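Local coordinates for DUF6844 domain-containing protein (Francisella tularensis subsp. tularensis, PDB 4QVR), which is of unknown function but belongs to the DUF6844 family and is probably made with a signal sequence for export, at residues 425-430 with 443-448; 317-322 with 331-336; 78-83 with 305-310. All blocks are in the same frame, centred on the assembly; numbering follows the deposited sequence.

In the fold
Followed from the N terminus, the chain first meets interaction 3, where the loop after helix 67-78 lies against the approach to, and first turn of, helix 309-312 and so closes a loop of more than two hundred residues. Interaction 2 comes next and closes the short turn between strands 318-322 and 328-337; interaction 1 then closes the hairpin of strands 424-433 and 440-448. The three are in series, with none enclosed by another and no crossing. Interactions 1 and 2 form one four-stranded antiparallel sheet, joined where strand 440-448 bonds to strand 328-337. Interaction 3 lies beside it: G309 packs on the W430 ring, tying the loop region to the edge hairpin.

Interaction 1: residues 425-430 with 443-448; sequences KTVKRW and GVVLKW
Paired from K425 with K447 to W430 with G443, the two strands run antiparallel, their axes 141° apart and 4.5 Å at closest approach. The ladder is interrupted where V427 and K428 both face V445. There V427 N donates to V445 O at 2.7 Å in a nearly straight bond, while K428 N reaches the same oxygen only weakly; V445 N in turn donates to K428 O. Beyond the irregularity, W430 and G443 exchange two backbone bonds.

The W430 indole lies over G443, whose CA sits 3.7 Å from the centroid of the five-membered ring in a CH-pi contact. W430 chi1 of 57° sets CG between the backbone N and the carbonyl carbon, folding the ring back across the partner strand. A water in the ring plane accepts from W430 NE1 and donates to V444 O. At the other end K425 and K447 run side by side, K425 CE tight against K447 CD at 3.5 Å. The like charges of K425 NZ and K447 NZ end 4.0 Å apart. On the opposite face T426 OG1 meets L446 CD2 at 3.3 Å. Together these features make an antiparallel beta hairpin with a classic beta bulge, at the edge of the four-stranded sheet.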
loop_
_atom_site.group_PDB
_atom_site.type_symbol
_atom_site.label_atom_id
_atom_site.label_comp_id
_atom_site.label_asym_id
_atom_site.label_seq_id
_atom_site.Cartn_x
_atom_site.Cartn_y
_atom_site.Cartn_z
ATOM N N LYS A 425 7.102 -0.242 -19.551
ATOM C CA LYS A 425 6.625 0.581 -20.641
ATOM C C LYS A 425 5.641 1.642 -20.157
ATOM O O LYS A 425 4.786 1.402 -19.302
ATOM C CB LYS A 425 6.060 -0.246 -21.807
ATOM C CG LYS A 425 4.798 -1.035 -21.543
ATOM C CD LYS A 425 4.332 -1.685 -22.845
ATOM C CE LYS A 425 3.089 -2.540 -22.651
ATOM N NZ LYS A 425 2.616 -3.164 -23.915
ATOM N N THR A 426 5.809 2.841 -20.691
ATOM C CA THR A 426 4.947 3.941 -20.372
ATOM C C THR A 426 3.684 3.743 -21.176
ATOM O O THR A 426 3.762 3.596 -22.388
ATOM C CB THR A 426 5.619 5.251 -20.781
ATOM O OG1 THR A 426 6.853 5.358 -20.074
ATOM C CG2 THR A 426 4.729 6.470 -20.473
ATOM N N VAL A 427 2.519 3.720 -20.524
ATOM C CA VAL A 427 1.284 3.561 -21.277
ATOM C C VAL A 427 0.416 4.788 -21.253
ATOM O O VAL A 427 -0.628 4.818 -21.891
ATOM C CB VAL A 427 0.458 2.341 -20.838
ATOM C CG1 VAL A 427 1.247 1.059 -21.096
ATOM C CG2 VAL A 427 0.029 2.466 -19.397
ATOM N N LYS A 428 0.848 5.820 -20.547
ATOM C CA LYS A 428 0.062 7.038 -20.469
ATOM C C LYS A 428 0.930 8.162 -19.952
ATOM O O LYS A 428 1.801 7.955 -19.119
ATOM C CB LYS A 428 -1.126 6.816 -19.521
ATOM C CG LYS A 428 -2.081 7.985 -19.320
ATOM C CD LYS A 428 -2.889 8.314 -20.553
ATOM C CE LYS A 428 -3.901 9.410 -20.236
ATOM N NZ LYS A 428 -4.620 9.865 -21.458
ATOM N N ARG A 429 0.701 9.349 -20.484
ATOM C CA ARG A 429 1.403 10.553 -20.069
ATOM C C ARG A 429 0.310 11.609 -20.049
ATOM O O ARG A 429 -0.616 11.546 -20.852
ATOM C CB ARG A 429 2.514 10.897 -21.054
ATOM C CG ARG A 429 3.626 9.849 -21.083
ATOM C CD ARG A 429 4.284 9.732 -22.444
ATOM N NE ARG A 429 5.166 10.837 -22.788
ATOM C CZ ARG A 429 6.494 10.807 -22.678
ATOM N NH1 ARG A 429 7.208 11.870 -23.036
ATOM N NH2 ARG A 429 7.115 9.717 -22.218
ATOM N N TRP A 430 0.367 12.513 -19.084
ATOM C CA TRP A 430 -0.618 13.574 -18.974
ATOM C C TRP A 430 0.009 14.797 -18.320
ATOM O O TRP A 430 1.076 14.727 -17.727
ATOM C CB TRP A 430 -1.836 13.108 -18.186
ATOM C CG TRP A 430 -1.509 12.606 -16.802
ATOM C CD1 TRP A 430 -1.194 11.322 -16.455
ATOM C CD2 TRP A 430 -1.487 13.369 -15.581
ATOM N NE1 TRP A 430 -0.967 11.228 -15.099
ATOM C CE2 TRP A 430 -1.146 12.472 -14.537
ATOM C CE3 TRP A 430 -1.731 14.703 -15.268
ATOM C CZ2 TRP A 430 -1.041 12.879 -13.213
ATOM C CZ3 TRP A 430 -1.612 15.111 -13.950
ATOM C CH2 TRP A 430 -1.280 14.194 -12.934
ATOM N N GLY A 443 2.530 13.546 -15.384
ATOM C CA GLY A 443 2.339 12.226 -14.840
ATOM C C GLY A 443 2.538 11.160 -15.865
ATOM O O GLY A 443 2.511 11.426 -17.076
ATOM N N VAL A 444 2.767 9.950 -15.372
ATOM C CA VAL A 444 2.931 8.779 -16.219
ATOM C C VAL A 444 2.235 7.606 -15.565
ATOM O O VAL A 444 1.958 7.618 -14.347
ATOM C CB VAL A 444 4.418 8.375 -16.420
ATOM C CG1 VAL A 444 5.185 9.448 -17.182
ATOM C CG2 VAL A 444 5.090 8.103 -15.085
ATOM N N VAL A 445 1.943 6.613 -16.395
ATOM C CA VAL A 445 1.411 5.342 -15.958
ATOM C C VAL A 445 2.321 4.333 -16.605
ATOM O O VAL A 445 2.417 4.266 -17.843
ATOM C CB VAL A 445 -0.021 5.071 -16.421
ATOM C CG1 VAL A 445 -0.475 3.723 -15.877
ATOM C CG2 VAL A 445 -0.962 6.186 -15.962
ATOM N N LEU A 446 3.022 3.576 -15.774
ATOM C CA LEU A 446 3.950 2.596 -16.258
ATOM C C LEU A 446 3.308 1.240 -16.109
ATOM O O LEU A 446 2.494 1.032 -15.214
ATOM C CB LEU A 446 5.272 2.662 -15.484
ATOM C CG LEU A 446 6.083 3.970 -15.528
ATOM C CD1 LEU A 446 7.453 3.768 -14.892
ATOM C CD2 LEU A 446 6.273 4.491 -16.937
ATOM N N LYS A 447 3.660 0.335 -17.019
ATOM C CA LYS A 447 3.157 -1.032 -16.999
ATOM C C LYS A 447 4.351 -1.974 -16.874
ATOM O O LYS A 447 5.305 -1.883 -17.650
ATOM C CB LYS A 447 2.388 -1.373 -18.274
ATOM C CG LYS A 447 1.848 -2.795 -18.284
ATOM C CD LYS A 447 1.470 -3.245 -19.681
ATOM C CE LYS A 447 1.050 -4.709 -19.694
ATOM N NZ LYS A 447 0.840 -5.250 -21.068
ATOM N N TRP A 448 4.273 -2.861 -15.886
ATOM C CA TRP A 448 5.298 -3.842 -15.593
ATOM C C TRP A 448 4.699 -5.233 -15.713
ATOM O O TRP A 448 3.605 -5.490 -15.209
ATOM C CB TRP A 448 5.819 -3.638 -14.170
ATOM C CG TRP A 448 6.860 -4.627 -13.742
ATOM C CD1 TRP A 448 8.081 -4.824 -14.312
ATOM C CD2 TRP A 448 6.798 -5.500 -12.620
ATOM N NE1 TRP A 448 8.768 -5.794 -13.638
ATOM C CE2 TRP A 448 8.005 -6.219 -12.586
ATOM C CE3 TRP A 448 5.836 -5.758 -11.650
ATOM C CZ2 TRP A 448 8.269 -7.185 -11.620
ATOM C CZ3 TRP A 448 6.097 -6.714 -10.692
ATOM C CH2 TRP A 448 7.304 -7.413 -10.679
HETATM O O HOH W 1 -0.384 8.977 -13.519
#

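Interaction 2: residues 317-322 with 331-336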
loop_
_atom_site.group_PDB
_atom_site.type_symbol
_atom_site.label_atom_id
_atom_site.label_comp_id
_atom_site.label_asym_id
_atom_site.label_seq_id
_atom_site.Cartn_x
_atom_site.Cartn_y
_atom_site.Cartn_z
ATOM N N GLY A 317 0.237 5.041 -6.257
ATOM C CA GLY A 317 0.503 3.639 -6.012
ATOM C C GLY A 317 0.452 2.758 -7.222
ATOM O O GLY A 317 0.644 3.223 -8.349
ATOM N N ILE A 318 0.220 1.469 -6.974
ATOM C CA ILE A 318 0.144 0.469 -8.023
ATOM C C ILE A 318 -1.259 -0.117 -8.095
ATOM O O ILE A 318 -2.055 0.006 -7.149
ATOM C CB ILE A 318 1.173 -0.659 -7.797
ATOM C CG1 ILE A 318 0.796 -1.574 -6.629
ATOM C CG2 ILE A 318 2.539 -0.072 -7.547
ATOM C CD1 ILE A 318 -0.252 -2.602 -6.984
ATOM N N ARG A 319 -1.570 -0.719 -9.239
ATOM C CA ARG A 319 -2.856 -1.382 -9.450
ATOM C C ARG A 319 -2.605 -2.630 -10.247
ATOM O O ARG A 319 -1.664 -2.685 -11.024
ATOM C CB ARG A 319 -3.825 -0.524 -10.282
ATOM C CG ARG A 319 -4.224 0.826 -9.704
ATOM C CD ARG A 319 -5.087 0.719 -8.450
ATOM N NE ARG A 319 -5.401 2.065 -8.039
ATOM C CZ ARG A 319 -4.629 2.827 -7.291
ATOM N NH1 ARG A 319 -3.501 2.363 -6.768
ATOM N NH2 ARG A 319 -5.010 4.068 -7.037
ATOM N N VAL A 320 -3.459 -3.623 -10.078
ATOM C CA VAL A 320 -3.366 -4.812 -10.869
ATOM C C VAL A 320 -4.541 -4.807 -11.807
ATOM O O VAL A 320 -5.665 -4.528 -11.412
ATOM C CB VAL A 320 -3.385 -6.101 -10.037
ATOM C CG1 VAL A 320 -3.443 -7.314 -10.946
ATOM C CG2 VAL A 320 -2.146 -6.179 -9.158
ATOM N N GLY A 321 -4.259 -5.107 -13.064
ATOM C CA GLY A 321 -5.285 -5.199 -14.079
ATOM C C GLY A 321 -5.037 -6.443 -14.910
ATOM O O GLY A 321 -4.055 -7.176 -14.688
ATOM N N PHE A 322 -5.915 -6.661 -15.881
ATOM C CA PHE A 322 -5.851 -7.831 -16.763
ATOM C C PHE A 322 -6.170 -7.375 -18.172
ATOM O O PHE A 322 -7.198 -6.744 -18.390
ATOM C CB PHE A 322 -6.847 -8.886 -16.297
ATOM C CG PHE A 322 -6.623 -9.345 -14.872
ATOM C CD1 PHE A 322 -5.694 -10.337 -14.581
ATOM C CD2 PHE A 322 -7.343 -8.781 -13.822
ATOM C CE1 PHE A 322 -5.496 -10.760 -13.280
ATOM C CE2 PHE A 322 -7.144 -9.199 -12.522
ATOM C CZ PHE A 322 -6.217 -10.190 -12.244
ATOM N N LEU A 331 0.137 -1.719 -13.008
ATOM C CA LEU A 331 0.267 -0.333 -13.394
ATOM C C LEU A 331 0.829 0.387 -12.201
ATOM O O LEU A 331 0.557 0.013 -11.076
ATOM C CB LEU A 331 -1.072 0.272 -13.749
ATOM C CG LEU A 331 -1.825 -0.410 -14.876
ATOM C CD1 LEU A 331 -3.097 0.377 -15.157
ATOM C CD2 LEU A 331 -0.965 -0.480 -16.108
ATOM N N ALA A 332 1.638 1.402 -12.462
ATOM C CA ALA A 332 2.247 2.213 -11.433
ATOM C C ALA A 332 2.100 3.653 -11.859
ATOM O O ALA A 332 2.489 4.018 -12.982
ATOM C CB ALA A 332 3.707 1.884 -11.290
ATOM N N TYR A 333 1.545 4.464 -10.962
ATOM C CA TYR A 333 1.351 5.887 -11.206
ATOM C C TYR A 333 2.487 6.705 -10.670
ATOM O O TYR A 333 3.099 6.339 -9.683
ATOM C CB TYR A 333 0.092 6.351 -10.509
ATOM C CG TYR A 333 -1.159 5.631 -10.964
ATOM C CD1 TYR A 333 -1.751 5.937 -12.175
ATOM C CD2 TYR A 333 -1.770 4.672 -10.159
ATOM C CE1 TYR A 333 -2.914 5.286 -12.599
ATOM C CE2 TYR A 333 -2.941 4.040 -10.558
ATOM C CZ TYR A 333 -3.501 4.345 -11.790
ATOM O OH TYR A 333 -4.653 3.718 -12.200
ATOM N N GLY A 334 2.740 7.847 -11.283
ATOM C CA GLY A 334 3.805 8.726 -10.838
ATOM C C GLY A 334 3.570 10.115 -11.340
ATOM O O GLY A 334 2.966 10.298 -12.377
ATOM N N GLN A 335 4.052 11.105 -10.605
ATOM C CA GLN A 335 3.883 12.499 -10.981
ATOM C C GLN A 335 5.178 13.242 -10.783
ATOM O O GLN A 335 6.003 12.821 -9.976
ATOM C CB GLN A 335 2.786 13.162 -10.137
ATOM C CG GLN A 335 1.463 12.457 -10.298
ATOM C CD GLN A 335 0.328 13.051 -9.497
ATOM O OE1 GLN A 335 0.422 14.137 -8.945
ATOM N NE2 GLN A 335 -0.769 12.327 -9.456
ATOM N N GLY A 336 5.354 14.333 -11.535
ATOM C CA GLY A 336 6.519 15.191 -11.419
ATOM C C GLY A 336 6.084 16.609 -11.745
ATOM O O GLY A 336 4.941 16.828 -12.134
HETATM O O HOH W 2 2.209 7.354 -6.730
#
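This buried contact is an antiparallel strand pairing in which the backbone ladder of R319 with L331 is reinforced by R319 crossing Y333; it joins the edge strand 318-322 to strand 328-337 in the four-stranded sheet. R319 and L331 form the hydrogen-bonded pair, with R319 N donating to L331 O at 2.9 Å and L331 N to R319 O at 2.8 Å. One step further Y333 N gives G317 O an almost straight bond of 3.0 Å. A water extends the pairing, accepting from G317 N and donating to Y333 O.

On the face carrying R319 and L331, the arginine crosses Y333 at about a right angle. Its CG touches the ring edge, 3.6 Å from Y333 CE2, and a bend at chi2 (-68°) brings the guanidinium round until CE2 stands 3.9 Å above its plane, over the centre. Guanidinium and ring planes are 66° apart, so the ring meets the flat cation rim-first instead of stacking on it. R319 NH1 donates to I318 O and also to Y316 O, which limits rotation of the group, while Y333 OH is hydrogen-bonded to Y304 OH. On the other face I318 and A332 form the non-hydrogen-bonded pair, I318 packed against N363, L364 and L367 of helix 349-370 and A332 against L364. The pairing is that of a beta hairpin, and strand 328-337 carries the sheet on to strand 440-448.

Interaction 3: residues 78-83 with 305-310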
loop_
_atom_site.group_PDB
_atom_site.type_symbol
_atom_site.label_atom_id
_atom_site.label_comp_id
_atom_site.label_asym_id
_atom_site.label_seq_id
_atom_site.Cartn_x
_atom_site.Cartn_y
_atom_site.Cartn_z
ATOM N N SER A 78 -10.362 2.245 -14.217
ATOM C CA SER A 78 -11.071 3.168 -15.131
ATOM C C SER A 78 -11.841 4.353 -14.526
ATOM O O SER A 78 -12.180 5.289 -15.257
ATOM C CB SER A 78 -12.039 2.375 -16.000
ATOM O OG SER A 78 -11.322 1.402 -16.719
ATOM N N THR A 79 -12.149 4.318 -13.231
ATOM C CA THR A 79 -12.889 5.430 -12.595
ATOM C C THR A 79 -12.044 6.709 -12.565
ATOM O O THR A 79 -10.829 6.636 -12.444
ATOM C CB THR A 79 -13.293 5.115 -11.131
ATOM O OG1 THR A 79 -12.125 4.750 -10.376
ATOM C CG2 THR A 79 -14.310 3.988 -11.065
ATOM N N ASP A 80 -12.698 7.866 -12.699
ATOM C CA ASP A 80 -12.003 9.155 -12.649
ATOM C C ASP A 80 -11.431 9.353 -11.265
ATOM O O ASP A 80 -12.008 8.854 -10.298
ATOM C CB ASP A 80 -12.952 10.316 -12.983
ATOM C CG ASP A 80 -13.250 10.428 -14.480
ATOM O OD1 ASP A 80 -12.525 9.795 -15.282
ATOM O OD2 ASP A 80 -14.195 11.174 -14.855
ATOM N N SER A 81 -10.298 10.060 -11.179
ATOM C CA SER A 81 -9.648 10.362 -9.901
ATOM C C SER A 81 -9.269 11.854 -9.803
ATOM O O SER A 81 -8.081 12.231 -9.690
ATOM C CB SER A 81 -8.417 9.474 -9.678
ATOM O OG SER A 81 -8.763 8.091 -9.668
ATOM N N LYS A 82 -10.296 12.698 -9.835
ATOM C CA LYS A 82 -10.121 14.150 -9.729
ATOM C C LYS A 82 -9.781 14.543 -8.274
ATOM O O LYS A 82 -10.148 13.837 -7.344
ATOM C CB LYS A 82 -11.419 14.867 -10.156
ATOM C CG LYS A 82 -11.828 14.656 -11.613
ATOM C CD LYS A 82 -13.202 15.262 -11.888
ATOM C CE LYS A 82 -13.671 15.021 -13.315
ATOM N NZ LYS A 82 -12.807 15.712 -14.314
ATOM N N PRO A 83 -9.071 15.657 -8.075
ATOM C CA PRO A 83 -8.840 16.078 -6.704
ATOM C C PRO A 83 -10.179 16.280 -6.010
ATOM O O PRO A 83 -11.077 16.905 -6.576
ATOM C CB PRO A 83 -8.129 17.424 -6.868
ATOM C CG PRO A 83 -7.432 17.306 -8.179
ATOM C CD PRO A 83 -8.391 16.543 -9.041
ATOM N N LYS A 305 -8.864 5.933 -21.533
ATOM C CA LYS A 305 -9.550 6.391 -22.738
ATOM C C LYS A 305 -9.411 7.882 -23.072
ATOM O O LYS A 305 -8.499 8.271 -23.820
ATOM C CB LYS A 305 -11.045 5.995 -22.624
ATOM C CG LYS A 305 -11.774 5.668 -23.923
ATOM C CD LYS A 305 -11.945 6.840 -24.860
ATOM C CE LYS A 305 -12.711 6.410 -26.106
ATOM N NZ LYS A 305 -12.925 7.528 -27.063
ATOM N N ASP A 306 -10.291 8.724 -22.542
ATOM C CA ASP A 306 -10.075 10.160 -22.591
ATOM C C ASP A 306 -9.970 10.652 -21.156
ATOM O O ASP A 306 -10.569 11.665 -20.783
ATOM C CB ASP A 306 -11.155 10.895 -23.402
ATOM C CG ASP A 306 -11.013 10.661 -24.902
ATOM O OD1 ASP A 306 -11.048 9.499 -25.344
ATOM O OD2 ASP A 306 -10.875 11.650 -25.648
ATOM N N LYS A 307 -9.187 9.918 -20.362
ATOM C CA LYS A 307 -8.965 10.257 -18.967
ATOM C C LYS A 307 -7.967 11.428 -18.997
ATOM O O LYS A 307 -6.790 11.257 -19.307
ATOM C CB LYS A 307 -8.460 9.024 -18.194
ATOM C CG LYS A 307 -8.836 8.971 -16.702
ATOM C CD LYS A 307 -8.708 7.542 -16.155
ATOM C CE LYS A 307 -9.156 7.350 -14.699
ATOM N NZ LYS A 307 -8.270 7.892 -13.598
ATOM N N SER A 308 -8.482 12.627 -18.746
ATOM C CA SER A 308 -7.688 13.839 -18.738
ATOM C C SER A 308 -6.725 13.900 -17.543
ATOM O O SER A 308 -6.823 13.108 -16.608
ATOM C CB SER A 308 -8.611 15.048 -18.640
ATOM O OG SER A 308 -9.164 15.103 -17.338
ATOM N N GLY A 309 -5.831 14.887 -17.565
ATOM C CA GLY A 309 -4.842 15.084 -16.509
ATOM C C GLY A 309 -5.471 15.246 -15.142
ATOM O O GLY A 309 -5.020 14.655 -14.161
ATOM N N GLU A 310 -6.512 16.057 -15.088
ATOM C CA GLU A 310 -7.239 16.286 -13.869
ATOM C C GLU A 310 -7.795 14.960 -13.348
ATOM O O GLU A 310 -7.760 14.709 -12.166
ATOM C CB GLU A 310 -8.387 17.262 -14.113
ATOM C CG GLU A 310 -9.119 17.656 -12.842
ATOM C CD GLU A 310 -10.351 18.520 -13.089
ATOM O OE1 GLU A 310 -10.856 18.555 -14.231
ATOM O OE2 GLU A 310 -10.842 19.142 -12.121
#
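K307 runs past D80 toward the loop, and K82 reaches back to E310, so that two lysines span this loop-to-helix contact in opposite senses. The helix concerned, 309-312, is short and weakly bonded, and S308 is its N-cap: the serine side chain caps a backbone N in the first turn, while D311 OD2 accepts from S308 N, a pattern consistent with a capping box.

K307 and D80 slide past one another in opposite directions, with D80 OD1 4.0 Å from K307 CG, so they meet through the aliphatic part of the lysine; D80 OD1 and K307 NZ remain 5.0 Å apart. The lysine is extended as far as CE, and a turn at chi4 (-73°) then sets the direction of NZ. Its ammonium forms a salt bridge with D315 OD2, and K307 NZ also donates to D311 O. D315 OD1 is hydrogen-bonded to S81 OG, so D315 holds both the lysine and the loop serine.

The side chains of K82 and E310 pass each other at a slant. K82 NZ is held mainly by a salt bridge to D311 OD1, with a weaker one, 3.4 Å long, to E310 OE1. P83 meets the glutamate at about a right angle, P83 CD lying 4.0 Å from E310 CG and 3.7 Å from E310 O. That same carbonyl oxygen, E310 O, receives a CA-H...O contact from K82 CA at 3.4 Å, with 165° at the hydrogen.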